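Local coordinates for small ribosomal subunit protein bS6 (Thermotoga maritima, PDB 1VMB) that probably binds 16S ribosomal RNA together with protein bS18 as a structural component of the small ribosomal subunit, at residues A[18-29]-A[75-86]. Sequence-based numbering, arbitrary orientation. Where two conformers were deposited one is given.
Sequences ERIYESMFIIAP and EGDYTVIYFRCD
F25 and F83 both set CG between backbone N and carbonyl carbon (chi1 57° and 66°), which swings each ring over a neighbour on the other strand: F25 lays one face on CB of T79, and F83 takes CB of Y21 3.8 Å from its ring centroid. SG of C85 lies 3.6 Å from CE1 of Y21, oblique to the ring, a Cys sulfur-aromatic contact. On this face T79, I81 and F83 pack on helix 33-51, Y21 and C85 on L90. On the other, CD1 of I26 sits over the Y78 ring, 3.7 Å from its centroid; an alanine in place of Y78 would probably leave I26 without its aromatic partner and R64 without its cation-pi contact. Ten backbone hydrogen bonds join strands 19-27 and 75-85, the central pair of the ferredoxin-like sheet of the S6 family. A water donates to F25 O and D77 O and accepts from T79 OG1. E18 OE1 lies 3.5 Å from R84 NE but well out of the guanidinium plane, a salt bridge of charges alone; D56 and E118 also pair with R84. The pair thus exemplifies a mostly apolar helix-side face whose polar ends are satisfied, D77 by R36 and R60, S23 by Y97 and T108.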
loop_
_atom_site.group_PDB
_atom_site.type_symbol
_atom_site.label_atom_id
_atom_site.label_comp_id
_atom_site.label_asym_id
_atom_site.label_seq_id
_atom_site.Cartn_x
_atom_site.Cartn_y
_atom_site.Cartn_z
ATOM N N GLU A 18 15.252 -7.067 8.860
ATOM C CA GLU A 18 13.980 -6.394 8.650
ATOM C C GLU A 18 12.994 -7.268 7.823
ATOM O O GLU A 18 13.345 -8.186 7.042
ATOM C CB GLU A 18 14.085 -4.931 8.181
ATOM C CG GLU A 18 15.348 -4.488 7.449
ATOM C CD GLU A 18 15.456 -5.081 6.072
ATOM O OE1 GLU A 18 14.411 -5.585 5.598
ATOM O OE2 GLU A 18 16.567 -5.045 5.464
ATOM N N ARG A 19 11.752 -6.954 8.057
ATOM C CA ARG A 19 10.651 -7.733 7.536
ATOM C C ARG A 19 10.181 -7.031 6.312
ATOM O O ARG A 19 10.277 -5.796 6.254
ATOM C CB ARG A 19 9.564 -7.785 8.602
ATOM C CG ARG A 19 9.999 -8.523 9.894
ATOM C CD ARG A 19 8.905 -8.540 10.966
ATOM N NE ARG A 19 9.341 -9.251 12.168
ATOM C CZ ARG A 19 8.595 -9.400 13.268
ATOM N NH1 ARG A 19 7.377 -8.894 13.319
ATOM N NH2 ARG A 19 9.061 -10.093 14.298
ATOM N N ILE A 20 9.627 -7.785 5.356
ATOM C CA ILE A 20 9.209 -7.227 4.083
ATOM C C ILE A 20 7.695 -7.275 3.989
ATOM O O ILE A 20 7.107 -8.315 4.240
ATOM C CB ILE A 20 9.851 -8.044 2.878
ATOM C CG1 ILE A 20 11.375 -8.074 2.935
ATOM C CG2 ILE A 20 9.397 -7.517 1.514
ATOM C CD1 ILE A 20 12.021 -9.062 1.984
ATOM N N TYR A 21 7.091 -6.157 3.603
ATOM C CA TYR A 21 5.637 -6.037 3.457
ATOM C C TYR A 21 5.195 -5.538 2.125
ATOM O O TYR A 21 5.959 -4.880 1.432
ATOM C CB TYR A 21 5.149 -5.030 4.501
ATOM C CG TYR A 21 5.371 -5.535 5.897
ATOM C CD1 TYR A 21 6.587 -5.286 6.566
ATOM C CD2 TYR A 21 4.409 -6.262 6.554
ATOM C CE1 TYR A 21 6.816 -5.757 7.852
ATOM C CE2 TYR A 21 4.639 -6.741 7.823
ATOM C CZ TYR A 21 5.837 -6.495 8.477
ATOM O OH TYR A 21 6.054 -7.005 9.764
ATOM N N GLU A 22 3.983 -5.948 1.729
ATOM C CA GLU A 22 3.253 -5.279 0.640
ATOM C C GLU A 22 2.025 -4.638 1.213
ATOM O O GLU A 22 1.371 -5.185 2.096
ATOM C CB GLU A 22 2.928 -6.216 -0.517
ATOM C CG GLU A 22 1.906 -7.247 -0.162
ATOM C CD GLU A 22 1.437 -8.074 -1.324
ATOM O OE1 GLU A 22 2.213 -8.385 -2.271
ATOM O OE2 GLU A 22 0.245 -8.407 -1.272
ATOM N N SER A 23 1.694 -3.467 0.673
ATOM C CA SER A 23 0.404 -2.843 0.972
ATOM C C SER A 23 -0.206 -2.356 -0.293
ATOM O O SER A 23 0.398 -1.532 -1.002
ATOM C CB SER A 23 0.550 -1.660 1.954
ATOM O OG SER A 23 -0.728 -1.260 2.438
ATOM N N MET A 24 -1.395 -2.885 -0.607
ATOM C CA MET A 24 -2.137 -2.520 -1.816
ATOM C C MET A 24 -3.276 -1.674 -1.338
ATOM O O MET A 24 -3.991 -2.062 -0.382
ATOM C CB MET A 24 -2.682 -3.749 -2.561
ATOM C CG MET A 24 -3.407 -3.406 -3.875
ATOM S SD MET A 24 -4.278 -4.796 -4.614
ATOM C CE MET A 24 -5.888 -4.438 -3.953
ATOM N N PHE A 25 -3.480 -0.532 -1.984
ATOM C CA PHE A 25 -4.620 0.308 -1.661
ATOM C C PHE A 25 -5.315 0.801 -2.940
ATOM O O PHE A 25 -4.630 1.007 -3.952
ATOM C CB PHE A 25 -4.230 1.466 -0.752
ATOM C CG PHE A 25 -3.140 2.369 -1.307
ATOM C CD1 PHE A 25 -1.776 2.046 -1.210
ATOM C CD2 PHE A 25 -3.461 3.566 -1.891
ATOM C CE1 PHE A 25 -0.847 2.874 -1.710
ATOM C CE2 PHE A 25 -2.505 4.399 -2.406
ATOM C CZ PHE A 25 -1.183 4.059 -2.311
ATOM N N ILE A 26 -6.646 0.987 -2.891
ATOM C CA ILE A 26 -7.429 1.339 -4.075
ATOM C C ILE A 26 -8.153 2.655 -3.780
ATOM O O ILE A 26 -8.859 2.751 -2.806
ATOM C CB ILE A 26 -8.468 0.215 -4.378
ATOM C CG1 ILE A 26 -7.746 -1.123 -4.547
ATOM C CG2 ILE A 26 -9.317 0.532 -5.567
ATOM C CD1 ILE A 26 -8.631 -2.314 -4.717
ATOM N N ILE A 27 -7.969 3.643 -4.634
ATOM C CA ILE A 27 -8.573 4.939 -4.513
ATOM C C ILE A 27 -9.814 4.977 -5.394
ATOM O O ILE A 27 -9.855 4.470 -6.570
ATOM C CB ILE A 27 -7.552 6.064 -4.892
ATOM C CG1 ILE A 27 -6.251 5.981 -4.039
ATOM C CG2 ILE A 27 -8.231 7.411 -4.794
ATOM C CD1 ILE A 27 -5.105 6.879 -4.532
ATOM N N ALA A 28 -10.847 5.581 -4.825
ATOM C CA ALA A 28 -12.101 5.765 -5.495
ATOM C C ALA A 28 -11.918 6.470 -6.829
ATOM O O ALA A 28 -11.123 7.442 -6.974
ATOM C CB ALA A 28 -13.037 6.570 -4.627
ATOM N N PRO A 29 -12.695 6.044 -7.806
ATOM C CA PRO A 29 -12.533 6.595 -9.149
ATOM C C PRO A 29 -13.089 8.003 -9.380
ATOM O O PRO A 29 -12.837 8.567 -10.426
ATOM C CB PRO A 29 -13.243 5.557 -10.020
ATOM C CG PRO A 29 -14.369 5.142 -9.157
ATOM C CD PRO A 29 -13.756 5.013 -7.771
ATOM N N GLU A 75 -14.945 0.181 -10.244
ATOM C CA GLU A 75 -13.515 0.252 -10.562
ATOM C C GLU A 75 -12.813 1.155 -9.593
ATOM O O GLU A 75 -13.435 1.890 -8.875
ATOM C CB GLU A 75 -13.314 0.826 -11.962
ATOM C CG GLU A 75 -13.871 2.235 -12.111
ATOM C CD GLU A 75 -13.685 2.818 -13.492
ATOM O OE1 GLU A 75 -13.054 2.149 -14.363
ATOM O OE2 GLU A 75 -14.170 3.974 -13.721
ATOM N N GLY A 76 -11.493 1.086 -9.562
ATOM C CA GLY A 76 -10.723 1.936 -8.647
ATOM C C GLY A 76 -9.270 1.942 -9.065
ATOM O O GLY A 76 -8.896 1.173 -9.956
ATOM N N ASP A 77 -8.501 2.880 -8.481
ATOM C CA ASP A 77 -7.119 3.117 -8.940
ATOM C C ASP A 77 -6.205 2.383 -7.968
ATOM O O ASP A 77 -6.141 2.753 -6.809
ATOM C CB ASP A 77 -6.853 4.619 -8.974
ATOM C CG ASP A 77 -5.504 4.972 -9.514
ATOM O OD1 ASP A 77 -4.662 4.075 -9.697
ATOM O OD2 ASP A 77 -5.222 6.151 -9.870
ATOM N N TYR A 78 -5.527 1.364 -8.489
ATOM C CA TYR A 78 -4.671 0.466 -7.658
ATOM C C TYR A 78 -3.234 0.953 -7.567
ATOM O O TYR A 78 -2.596 1.280 -8.622
ATOM C CB TYR A 78 -4.637 -0.934 -8.267
ATOM C CG TYR A 78 -5.855 -1.851 -8.078
ATOM C CD1 TYR A 78 -7.079 -1.542 -8.639
ATOM C CD2 TYR A 78 -5.741 -3.083 -7.459
ATOM C CE1 TYR A 78 -8.125 -2.410 -8.580
ATOM C CE2 TYR A 78 -6.811 -3.990 -7.387
ATOM C CZ TYR A 78 -8.013 -3.633 -7.909
ATOM O OH TYR A 78 -9.100 -4.495 -7.934
ATOM N N THR A 79 -2.697 0.842 -6.349
ATOM C CA THR A 79 -1.293 1.027 -6.103
ATOM C C THR A 79 -0.844 -0.058 -5.151
ATOM O O THR A 79 -1.591 -0.382 -4.249
ATOM C CB THR A 79 -1.036 2.368 -5.454
ATOM O OG1 THR A 79 -1.559 3.422 -6.254
ATOM C CG2 THR A 79 0.402 2.617 -5.368
ATOM N N VAL A 80 0.366 -0.610 -5.365
ATOM C CA VAL A 80 0.981 -1.501 -4.351
ATOM C C VAL A 80 2.324 -0.914 -3.957
ATOM O O VAL A 80 3.084 -0.482 -4.859
ATOM C CB VAL A 80 1.198 -2.885 -4.858
ATOM C CG1 VAL A 80 1.618 -3.799 -3.695
ATOM C CG2 VAL A 80 -0.061 -3.460 -5.516
ATOM N N ILE A 81 2.645 -0.895 -2.668
ATOM C CA ILE A 81 3.921 -0.378 -2.197
ATOM C C ILE A 81 4.589 -1.520 -1.468
ATOM O O ILE A 81 3.922 -2.109 -0.619
ATOM C CB ILE A 81 3.750 0.824 -1.248
ATOM C CG1 ILE A 81 3.145 1.994 -2.009
ATOM C CG2 ILE A 81 5.071 1.227 -0.669
ATOM C CD1 ILE A 81 2.759 3.172 -1.107
ATOM N N TYR A 82 5.834 -1.809 -1.820
ATOM C CA TYR A 82 6.649 -2.807 -1.168
ATOM C C TYR A 82 7.621 -2.094 -0.282
ATOM O O TYR A 82 8.319 -1.181 -0.747
ATOM C CB TYR A 82 7.398 -3.643 -2.186
ATOM C CG TYR A 82 6.441 -4.386 -3.111
ATOM C CD1 TYR A 82 5.948 -5.633 -2.782
ATOM C CD2 TYR A 82 5.985 -3.788 -4.261
ATOM C CE1 TYR A 82 5.028 -6.320 -3.653
ATOM C CE2 TYR A 82 5.094 -4.454 -5.152
ATOM C CZ TYR A 82 4.618 -5.709 -4.830
ATOM O OH TYR A 82 3.721 -6.343 -5.710
ATOM N N PHE A 83 7.651 -2.482 0.988
ATOM C CA PHE A 83 8.535 -1.810 1.947
ATOM C C PHE A 83 9.084 -2.764 3.008
ATOM O O PHE A 83 8.605 -3.872 3.186
ATOM C CB PHE A 83 7.836 -0.617 2.618
ATOM C CG PHE A 83 6.672 -0.993 3.496
ATOM C CD1 PHE A 83 5.424 -1.146 2.949
ATOM C CD2 PHE A 83 6.808 -1.113 4.881
ATOM C CE1 PHE A 83 4.321 -1.429 3.744
ATOM C CE2 PHE A 83 5.681 -1.418 5.678
ATOM C CZ PHE A 83 4.465 -1.593 5.105
ATOM N N ARG A 84 10.074 -2.306 3.747
ATOM C CA ARG A 84 10.667 -3.146 4.822
ATOM C C ARG A 84 10.691 -2.303 6.083
ATOM O O ARG A 84 10.919 -1.086 6.048
ATOM C CB ARG A 84 12.061 -3.697 4.464
ATOM C CG ARG A 84 13.032 -2.764 3.954
ATOM C CD ARG A 84 14.245 -3.413 3.202
ATOM N NE ARG A 84 13.790 -4.461 2.302
ATOM C CZ ARG A 84 14.505 -4.956 1.307
ATOM N NH1 ARG A 84 15.719 -4.467 1.028
ATOM N NH2 ARG A 84 13.992 -5.919 0.553
ATOM N N CYS A 85 10.413 -2.958 7.201
ATOM C CA CYS A 85 10.498 -2.308 8.460
ATOM C C CYS A 85 10.620 -3.392 9.530
ATOM O O CYS A 85 10.639 -4.554 9.213
ATOM C CB CYS A 85 9.283 -1.433 8.669
ATOM S SG CYS A 85 7.759 -2.397 8.870
ATOM N N ASP A 86 10.716 -2.980 10.788
ATOM C CA ASP A 86 10.881 -3.912 11.906
ATOM C C ASP A 86 9.595 -4.535 12.408
ATOM O O ASP A 86 9.620 -5.355 13.338
ATOM C CB ASP A 86 11.623 -3.230 13.059
ATOM C CG ASP A 86 10.823 -2.114 13.752
ATOM O OD1 ASP A 86 9.602 -1.869 13.497
ATOM O OD2 ASP A 86 11.428 -1.395 14.608
HETATM O O HOH W 1 1.556 -7.613 -4.883
HETATM O O HOH W 2 -4.146 3.649 -5.259
#